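Glutamate receptor IIB (Drosophila melanogaster, PDB 4WXJ) binds glutamate through this ligand-binding domain and probably acts as a glutamate-gated ion channel at the postsynaptic membrane of Drosophila muscle. Local coordinates at residues D45-L50 with C54-N59; A90-C95 with A234-N239. All blocks are in the same frame, centred on the assembly; numbering follows the deposited sequence.

Contact 1: residues D45-L50 with C54-N59; sequences DLIYML and CKFDFN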
ATOM      1  N   ASP A  45       5.486  -7.425  12.796  1.00 28.01           N
ATOM      2  CA  ASP A  45       6.490  -8.483  12.840  1.00 29.12           C
ATOM      3  C   ASP A  45       7.825  -8.027  12.251  1.00 29.79           C
ATOM      4  O   ASP A  45       8.884  -8.334  12.799  1.00 28.12           O
ATOM      5  CB  ASP A  45       6.001  -9.722  12.084  1.00 23.21           C
ATOM      6  CG  ASP A  45       4.871 -10.442  12.799  1.00 34.64           C
ATOM      7  OD1 ASP A  45       4.594 -10.122  13.975  1.00 27.02           O
ATOM      8  OD2 ASP A  45       4.267 -11.344  12.179  1.00 26.70           O
ATOM      9  N   LEU A  46       7.775  -7.297  11.141  1.00 26.58           N
ATOM     10  CA  LEU A  46       8.996  -6.912  10.436  1.00 22.27           C
ATOM     11  C   LEU A  46       9.814  -5.900  11.239  1.00 25.58           C
ATOM     12  O   LEU A  46      11.044  -5.926  11.206  1.00 28.61           O
ATOM     13  CB  LEU A  46       8.663  -6.346   9.053  1.00 27.94           C
ATOM     14  CG  LEU A  46       9.858  -5.892   8.207  1.00 19.69           C
ATOM     15  CD1 LEU A  46      10.879  -7.012   8.034  1.00 30.53           C
ATOM     16  CD2 LEU A  46       9.392  -5.386   6.850  1.00 28.52           C
ATOM     17  N   ILE A  47       9.136  -5.011  11.959  1.00 30.18           N
ATOM     18  CA  ILE A  47       9.828  -4.036  12.798  1.00 32.43           C
ATOM     19  C   ILE A  47      10.449  -4.734  14.007  1.00 22.73           C
ATOM     20  O   ILE A  47      11.560  -4.400  14.418  1.00 31.07           O
ATOM     21  CB  ILE A  47       8.881  -2.911  13.275  1.00 24.64           C
ATOM     22  CG1 ILE A  47       8.431  -2.044  12.093  1.00 23.61           C
ATOM     23  CG2 ILE A  47       9.556  -2.041  14.336  1.00 28.26           C
ATOM     24  CD1 ILE A  47       9.540  -1.241  11.424  1.00 28.55           C
ATOM     25  N   TYR A  48       9.728  -5.696  14.576  1.00 24.95           N
ATOM     26  CA  TYR A  48      10.262  -6.511  15.665  1.00 30.11           C
ATOM     27  C   TYR A  48      11.505  -7.269  15.214  1.00 34.77           C
ATOM     28  O   TYR A  48      12.510  -7.308  15.924  1.00 29.82           O
ATOM     29  CB  TYR A  48       9.212  -7.504  16.175  1.00 26.09           C
ATOM     30  CG  TYR A  48       8.355  -6.977  17.304  1.00 33.14           C
ATOM     31  CD1 TYR A  48       8.857  -6.885  18.595  1.00 33.23           C
ATOM     32  CD2 TYR A  48       7.042  -6.585  17.084  1.00 41.35           C
ATOM     33  CE1 TYR A  48       8.077  -6.406  19.633  1.00 49.30           C
ATOM     34  CE2 TYR A  48       6.254  -6.108  18.114  1.00 39.31           C
ATOM     35  CZ  TYR A  48       6.776  -6.020  19.387  1.00 43.57           C
ATOM     36  OH  TYR A  48       5.996  -5.546  20.415  1.00 38.81           O
ATOM     37  N   MET A  49      11.427  -7.873  14.033  1.00 28.31           N
ATOM     38  CA  MET A  49      12.546  -8.624  13.475  1.00 25.30           C
ATOM     39  C   MET A  49      13.737  -7.709  13.207  1.00 32.65           C
ATOM     40  O   MET A  49      14.883  -8.076  13.469  1.00 33.10           O
ATOM     41  CB  MET A  49      12.124  -9.332  12.186  1.00 28.14           C
ATOM     42  CG  MET A  49      11.108 -10.444  12.395  1.00 33.65           C
ATOM     43  SD  MET A  49      10.154 -10.828  10.911  1.00 36.41           S
ATOM     44  CE  MET A  49      11.406 -11.598   9.891  1.00 29.40           C
ATOM     45  N   LEU A  50      13.459  -6.518  12.683  1.00 24.16           N
ATOM     46  CA  LEU A  50      14.507  -5.547  12.393  1.00 21.55           C
ATOM     47  C   LEU A  50      15.066  -4.942  13.674  1.00 26.85           C
ATOM     48  O   LEU A  50      16.255  -4.635  13.757  1.00 35.58           O
ATOM     49  CB  LEU A  50      13.974  -4.436  11.484  1.00 26.20           C
ATOM     50  CG  LEU A  50      13.783  -4.797  10.011  1.00 23.64           C
ATOM     51  CD1 LEU A  50      13.026  -3.693   9.286  1.00 25.69           C
ATOM     52  CD2 LEU A  50      15.125  -5.044   9.342  1.00 20.65           C
ATOM     53  N   CYS A  54      18.796  -5.141  13.998  1.00 41.42           N
ATOM     54  CA  CYS A  54      19.538  -3.885  13.926  1.00 42.80           C
ATOM     55  C   CYS A  54      19.774  -3.271  15.306  1.00 49.30           C
ATOM     56  O   CYS A  54      20.479  -2.271  15.432  1.00 46.23           O
ATOM     57  CB  CYS A  54      18.789  -2.889  13.039  1.00 45.00           C
ATOM     58  SG  CYS A  54      18.439  -3.501  11.375  1.00 45.16           S
ATOM     59  N   LYS A  55      19.174  -3.874  16.329  1.00 49.72           N
ATOM     60  CA  LYS A  55      19.325  -3.424  17.712  1.00 51.51           C
ATOM     61  C   LYS A  55      18.862  -1.983  17.910  1.00 43.18           C
ATOM     62  O   LYS A  55      19.665  -1.050  17.910  1.00 48.06           O
ATOM     63  CB  LYS A  55      20.780  -3.573  18.170  1.00 57.60           C
ATOM     64  CG  LYS A  55      21.304  -5.004  18.129  1.00 62.47           C
ATOM     65  CD  LYS A  55      20.415  -5.953  18.925  1.00 71.57           C
ATOM     66  CE  LYS A  55      20.955  -7.371  18.925  1.00 76.24           C
ATOM     67  NZ  LYS A  55      19.946  -8.332  19.453  1.00 76.24           N
ATOM     68  N   PHE A  56      17.553  -1.820  18.079  1.00 34.09           N
ATOM     69  CA  PHE A  56      16.968  -0.533  18.429  1.00 41.47           C
ATOM     70  C   PHE A  56      15.625  -0.755  19.114  1.00 45.28           C
ATOM     71  O   PHE A  56      14.973  -1.776  18.895  1.00 41.32           O
ATOM     72  CB  PHE A  56      16.798   0.357  17.188  1.00 44.68           C
ATOM     73  CG  PHE A  56      15.868  -0.208  16.142  1.00 33.91           C
ATOM     74  CD1 PHE A  56      14.493  -0.140  16.299  1.00 33.59           C
ATOM     75  CD2 PHE A  56      16.375  -0.786  14.989  1.00 37.97           C
ATOM     76  CE1 PHE A  56      13.642  -0.654  15.336  1.00 39.70           C
ATOM     77  CE2 PHE A  56      15.528  -1.300  14.020  1.00 29.42           C
ATOM     78  CZ  PHE A  56      14.160  -1.233  14.195  1.00 25.96           C
ATOM     79  N   ASP A  57      15.227   0.194  19.955  1.00 37.73           N
ATOM     80  CA  ASP A  57      13.880   0.203  20.513  1.00 37.33           C
ATOM     81  C   ASP A  57      12.983   1.010  19.589  1.00 34.93           C
ATOM     82  O   ASP A  57      13.473   1.759  18.743  1.00 42.91           O
ATOM     83  CB  ASP A  57      13.867   0.784  21.927  1.00 53.89           C
ATOM     84  CG  ASP A  57      14.215  -0.247  22.980  1.00 63.15           C
ATOM     85  OD1 ASP A  57      13.283  -0.888  23.512  1.00 67.55           O
ATOM     86  OD2 ASP A  57      15.416  -0.419  23.273  1.00 66.56           O
ATOM     87  N   PHE A  58      11.673   0.855  19.738  1.00 27.11           N
ATOM     88  CA  PHE A  58      10.740   1.548  18.863  1.00 33.09           C
ATOM     89  C   PHE A  58       9.368   1.717  19.497  1.00 33.57           C
ATOM     90  O   PHE A  58       8.986   0.968  20.395  1.00 35.23           O
ATOM     91  CB  PHE A  58      10.600   0.798  17.536  1.00 35.60           C
ATOM     92  CG  PHE A  58      10.075  -0.599  17.687  1.00 32.32           C
ATOM     93  CD1 PHE A  58       8.713  -0.848  17.668  1.00 29.76           C
ATOM     94  CD2 PHE A  58      10.944  -1.664  17.858  1.00 34.65           C
ATOM     95  CE1 PHE A  58       8.228  -2.134  17.813  1.00 30.01           C
ATOM     96  CE2 PHE A  58      10.465  -2.952  18.001  1.00 28.99           C
ATOM     97  CZ  PHE A  58       9.105  -3.188  17.979  1.00 34.59           C
ATOM     98  N   ASN A  59       8.639   2.714  19.008  1.00 38.97           N
ATOM     99  CA  ASN A  59       7.280   2.978  19.445  1.00 44.67           C
ATOM    100  C   ASN A  59       6.375   3.214  18.242  1.00 37.39           C
ATOM    101  O   ASN A  59       6.615   4.122  17.447  1.00 36.75           O
ATOM    102  CB  ASN A  59       7.249   4.187  20.380  1.00 52.28           C
ATOM    103  CG  ASN A  59       5.850   4.530  20.845  1.00 69.65           C
ATOM    104  OD1 ASN A  59       5.013   3.647  21.040  1.00 74.14           O
ATOM    105  ND2 ASN A  59       5.585   5.820  21.020  1.00 75.86           N
TER
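Phe58 reaches helix 42-54 because its CG sits between the backbone N and the carbonyl carbon (chi1 61°), which throws the ring across toward Ile47 and Tyr48. Ile47 answers with CG2, its chi1 of -67° setting this methyl opposite the backbone N. The methyl stands over the middle of one Phe58 face, 3.5 Å from the ring centroid and almost on the ring normal, a clear CH-pi contact. The same ring then meets Tyr48 with its edge. Phe58 CZ points at the centre of the Tyr48 face, and the planes stand at 85°, a T-shaped pair with centroids 5.0 Å apart.

The chain here leaves helix 42-54 and turns back as strand 57-62, an edge strand of the parallel sheet in the periplasmic-binding-protein-like fold. Lys55 makes the turn with a positive phi. Just before it, Cys54 N donates to Leu50 O at 2.6 Å, a helical hydrogen bond from residue i+4 to i. Cys54 SG also lies against Leu50 CD2, 4.2 Å away. The Phe56 ring meets the Leu50 carbonyl obliquely, with CE2 3.4 Å from Leu50 O, and Leu50 CB packs near CZ. Tyr11, on the next strand of the sheet, meets this ring.

Contact 2: residues A90-C95 with A234-N239; sequences AQIGIC and ADFRSN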
ATOM      1  N   ALA A  90       8.477  11.446  13.298  1.00 35.11           N
ATOM      2  CA  ALA A  90       8.767  10.020  13.275  1.00 33.50           C
ATOM      3  C   ALA A  90      10.078   9.784  12.540  1.00 35.24           C
ATOM      4  O   ALA A  90      10.448  10.555  11.654  1.00 34.62           O
ATOM      5  CB  ALA A  90       7.636   9.251  12.617  1.00 28.61           C
ATOM      6  N   GLN A  91      10.778   8.719  12.920  1.00 26.88           N
ATOM      7  CA  GLN A  91      12.069   8.387  12.327  1.00 31.79           C
ATOM      8  C   GLN A  91      11.927   7.258  11.306  1.00 31.40           C
ATOM      9  O   GLN A  91      12.783   7.080  10.438  1.00 26.01           O
ATOM     10  CB  GLN A  91      13.069   7.988  13.416  1.00 33.88           C
ATOM     11  CG  GLN A  91      13.438   9.117  14.372  1.00 46.09           C
ATOM     12  CD  GLN A  91      12.300   9.507  15.299  1.00 51.40           C
ATOM     13  OE1 GLN A  91      11.681   8.653  15.934  1.00 54.07           O
ATOM     14  NE2 GLN A  91      12.015  10.803  15.374  1.00 52.26           N
ATOM     15  N   ILE A  92      10.839   6.501  11.422  1.00 34.32           N
ATOM     16  CA  ILE A  92      10.586   5.361  10.550  1.00 29.24           C
ATOM     17  C   ILE A  92       9.114   5.328  10.142  1.00 22.43           C
ATOM     18  O   ILE A  92       8.228   5.475  10.982  1.00 28.73           O
ATOM     19  CB  ILE A  92      10.976   4.033  11.243  1.00 25.55           C
ATOM     20  CG1 ILE A  92      12.498   3.954  11.402  1.00 31.84           C
ATOM     21  CG2 ILE A  92      10.467   2.834  10.445  1.00 29.51           C
ATOM     22  CD1 ILE A  92      12.986   2.775  12.224  1.00 33.80           C
ATOM     23  N   GLY A  93       8.869   5.145   8.846  1.00 26.88           N
ATOM     24  CA  GLY A  93       7.523   5.023   8.313  1.00 29.57           C
ATOM     25  C   GLY A  93       7.363   3.707   7.576  1.00 21.26           C
ATOM     26  O   GLY A  93       8.189   3.370   6.727  1.00 23.35           O
ATOM     27  N   ILE A  94       6.313   2.955   7.897  1.00 27.03           N
ATOM     28  CA  ILE A  94       6.138   1.626   7.317  1.00 25.91           C
ATOM     29  C   ILE A  94       4.679   1.180   7.203  1.00 25.97           C
ATOM     30  O   ILE A  94       3.848   1.478   8.062  1.00 28.13           O
ATOM     31  CB  ILE A  94       6.906   0.561   8.135  1.00 24.02           C
ATOM     32  CG1 ILE A  94       6.787  -0.816   7.467  1.00 17.26           C
ATOM     33  CG2 ILE A  94       6.396   0.519   9.575  1.00 21.45           C
ATOM     34  CD1 ILE A  94       7.699  -1.874   8.058  1.00 25.08           C
ATOM     35  N   CYS A  95       4.413   0.465   6.112  1.00 20.54           N
ATOM     36  CA  CYS A  95       3.162  -0.243   5.839  1.00 19.53           C
ATOM     37  C   CYS A  95       3.321  -0.769   4.418  1.00 22.70           C
ATOM     38  O   CYS A  95       4.446  -0.994   3.973  1.00 23.69           O
ATOM     39  CB  CYS A  95       1.928   0.655   5.964  1.00 17.23           C
ATOM     40  SG  CYS A  95       1.902   2.056   4.825  1.00 28.11           S
ATOM     41  N   ALA A 234      19.091  10.079   6.636  1.00 48.17           N
ATOM     42  CA  ALA A 234      19.116   9.515   7.981  1.00 43.80           C
ATOM     43  C   ALA A 234      20.285   8.545   8.105  1.00 46.18           C
ATOM     44  O   ALA A 234      20.570   7.782   7.181  1.00 36.67           O
ATOM     45  CB  ALA A 234      17.804   8.816   8.295  1.00 39.17           C
ATOM     46  N   ASP A 235      20.960   8.572   9.250  1.00 39.11           N
ATOM     47  CA  ASP A 235      22.175   7.785   9.440  1.00 43.92           C
ATOM     48  C   ASP A 235      21.887   6.315   9.747  1.00 43.96           C
ATOM     49  O   ASP A 235      22.809   5.500   9.809  1.00 40.93           O
ATOM     50  CB  ASP A 235      23.021   8.389  10.563  1.00 46.66           C
ATOM     51  CG  ASP A 235      22.338   8.317  11.915  1.00 57.66           C
ATOM     52  OD1 ASP A 235      21.091   8.370  11.959  1.00 59.54           O
ATOM     53  OD2 ASP A 235      23.049   8.204  12.935  1.00 71.11           O
ATOM     54  N   PHE A 236      20.612   5.981   9.939  1.00 38.87           N
ATOM     55  CA  PHE A 236      20.210   4.608  10.237  1.00 37.96           C
ATOM     56  C   PHE A 236      19.501   3.961   9.046  1.00 36.63           C
ATOM     57  O   PHE A 236      18.859   2.918   9.185  1.00 33.88           O
ATOM     58  CB  PHE A 236      19.306   4.578  11.474  1.00 33.11           C
ATOM     59  CG  PHE A 236      18.102   5.466  11.369  1.00 43.95           C
ATOM     60  CD1 PHE A 236      16.917   4.990  10.835  1.00 38.52           C
ATOM     61  CD2 PHE A 236      18.153   6.777  11.811  1.00 45.88           C
ATOM     62  CE1 PHE A 236      15.807   5.806  10.740  1.00 40.83           C
ATOM     63  CE2 PHE A 236      17.046   7.597  11.719  1.00 44.96           C
ATOM     64  CZ  PHE A 236      15.873   7.110  11.182  1.00 41.89           C
ATOM     65  N   ARG A 237      19.625   4.582   7.877  1.00 26.26           N
ATOM     66  CA  ARG A 237      19.030   4.047   6.657  1.00 29.73           C
ATOM     67  C   ARG A 237      19.730   2.759   6.235  1.00 20.60           C
ATOM     68  O   ARG A 237      19.084   1.734   6.015  1.00 24.68           O
ATOM     69  CB  ARG A 237      19.102   5.080   5.530  1.00 24.92           C
ATOM     70  CG  ARG A 237      18.576   4.587   4.186  1.00 35.00           C
ATOM     71  CD  ARG A 237      18.684   5.671   3.127  1.00 28.58           C
ATOM     72  NE  ARG A 237      20.058   6.149   2.982  1.00 31.94           N
ATOM     73  CZ  ARG A 237      20.958   5.637   2.144  1.00 29.11           C
ATOM     74  NH1 ARG A 237      20.645   4.628   1.341  1.00 23.36           N
ATOM     75  NH2 ARG A 237      22.178   6.151   2.098  1.00 41.91           N
ATOM     76  N   SER A 238      21.054   2.824   6.123  1.00 28.55           N
ATOM     77  CA  SER A 238      21.856   1.673   5.722  1.00 27.43           C
ATOM     78  C   SER A 238      21.714   0.536   6.722  1.00 32.74           C
ATOM     79  O   SER A 238      21.650  -0.633   6.345  1.00 33.38           O
ATOM     80  CB  SER A 238      23.328   2.066   5.587  1.00 36.01           C
ATOM     81  OG  SER A 238      23.506   3.039   4.572  1.00 43.80           O
ATOM     82  N   ASN A 239      21.669   0.888   8.002  1.00 36.58           N
ATOM     83  CA  ASN A 239      21.503  -0.100   9.057  1.00 39.63           C
ATOM     84  C   ASN A 239      20.193  -0.869   8.883  1.00 33.68           C
ATOM     85  O   ASN A 239      20.150  -2.085   9.058  1.00 36.15           O
ATOM     86  CB  ASN A 239      21.557   0.580  10.426  1.00 51.28           C
ATOM     87  CG  ASN A 239      21.292  -0.379  11.570  1.00 61.08           C
ATOM     88  OD1 ASN A 239      20.585  -0.043  12.519  1.00 68.53           O
ATOM     89  ND2 ASN A 239      21.853  -1.581  11.485  1.00 60.97           N
TER
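Residues 90-95 run from a loop into the short strand 92-93, while residues 234-239 turn into helix 237-250. The turn is a type I beta turn from Ala234 to Arg237, closed by a weak bond from Arg237 N to Ala234 O. Phe236 occupies the N-cap position of the helix. The backbones stay well apart, with Gln91 CA and Ala234 CA separated by 8.4 Å, and the Phe236 ring bridges the gap. Its chi1 of 55° places CG between the backbone N and the carbonyl carbon and aims the ring at the strand.

Gln91 O lies in the ring plane at the edge, 3.2 Å from Phe236 CZ. The CB of Gln91 packs on the same ring carbon, at 3.7 Å. Ile92 brings CG1 to within 3.8 Å of Phe236 CE1, crossing the ring at a slant. Ala234 CB lies over one ring face, off centre. The ring also meets Tyr11, with planes at about 30°. The Gln91 chain bends at chi2 (70°), and its OE1 accepts a bond from Thr12 N. With an alanine here in place of the Phe236 ring, a gap would probably open beside Gln91 and Ile92. Here strand 92-93, next to strand 10-15 in a parallel sheet, meets the start of helix 237-250, near the C-terminus, within the bilobed glutamate-binding domain of the ionotropic receptors.

In the fold
Contact 1 closes before contact 2 opens along the chain, and their centres are about 11 Å apart. Both reach the same parallel sheet, where strand 10-15 lies between 57-62 and 92-93. Contact 1 ties helix 42-54 to strand 57-62; contact 2 ties the start of helix 237-250 to strand 92-93. They touch directly: Cys54 SG is 3.2 Å from Asn239 O, and Ile47 CD1 packs on Ile94 CD1 at 3.9 Å. Leu247 of helix 237-250 also meets Leu46 and Leu50. Early and late parts of the chain are thus joined in one lobe, away from the bound glutamate.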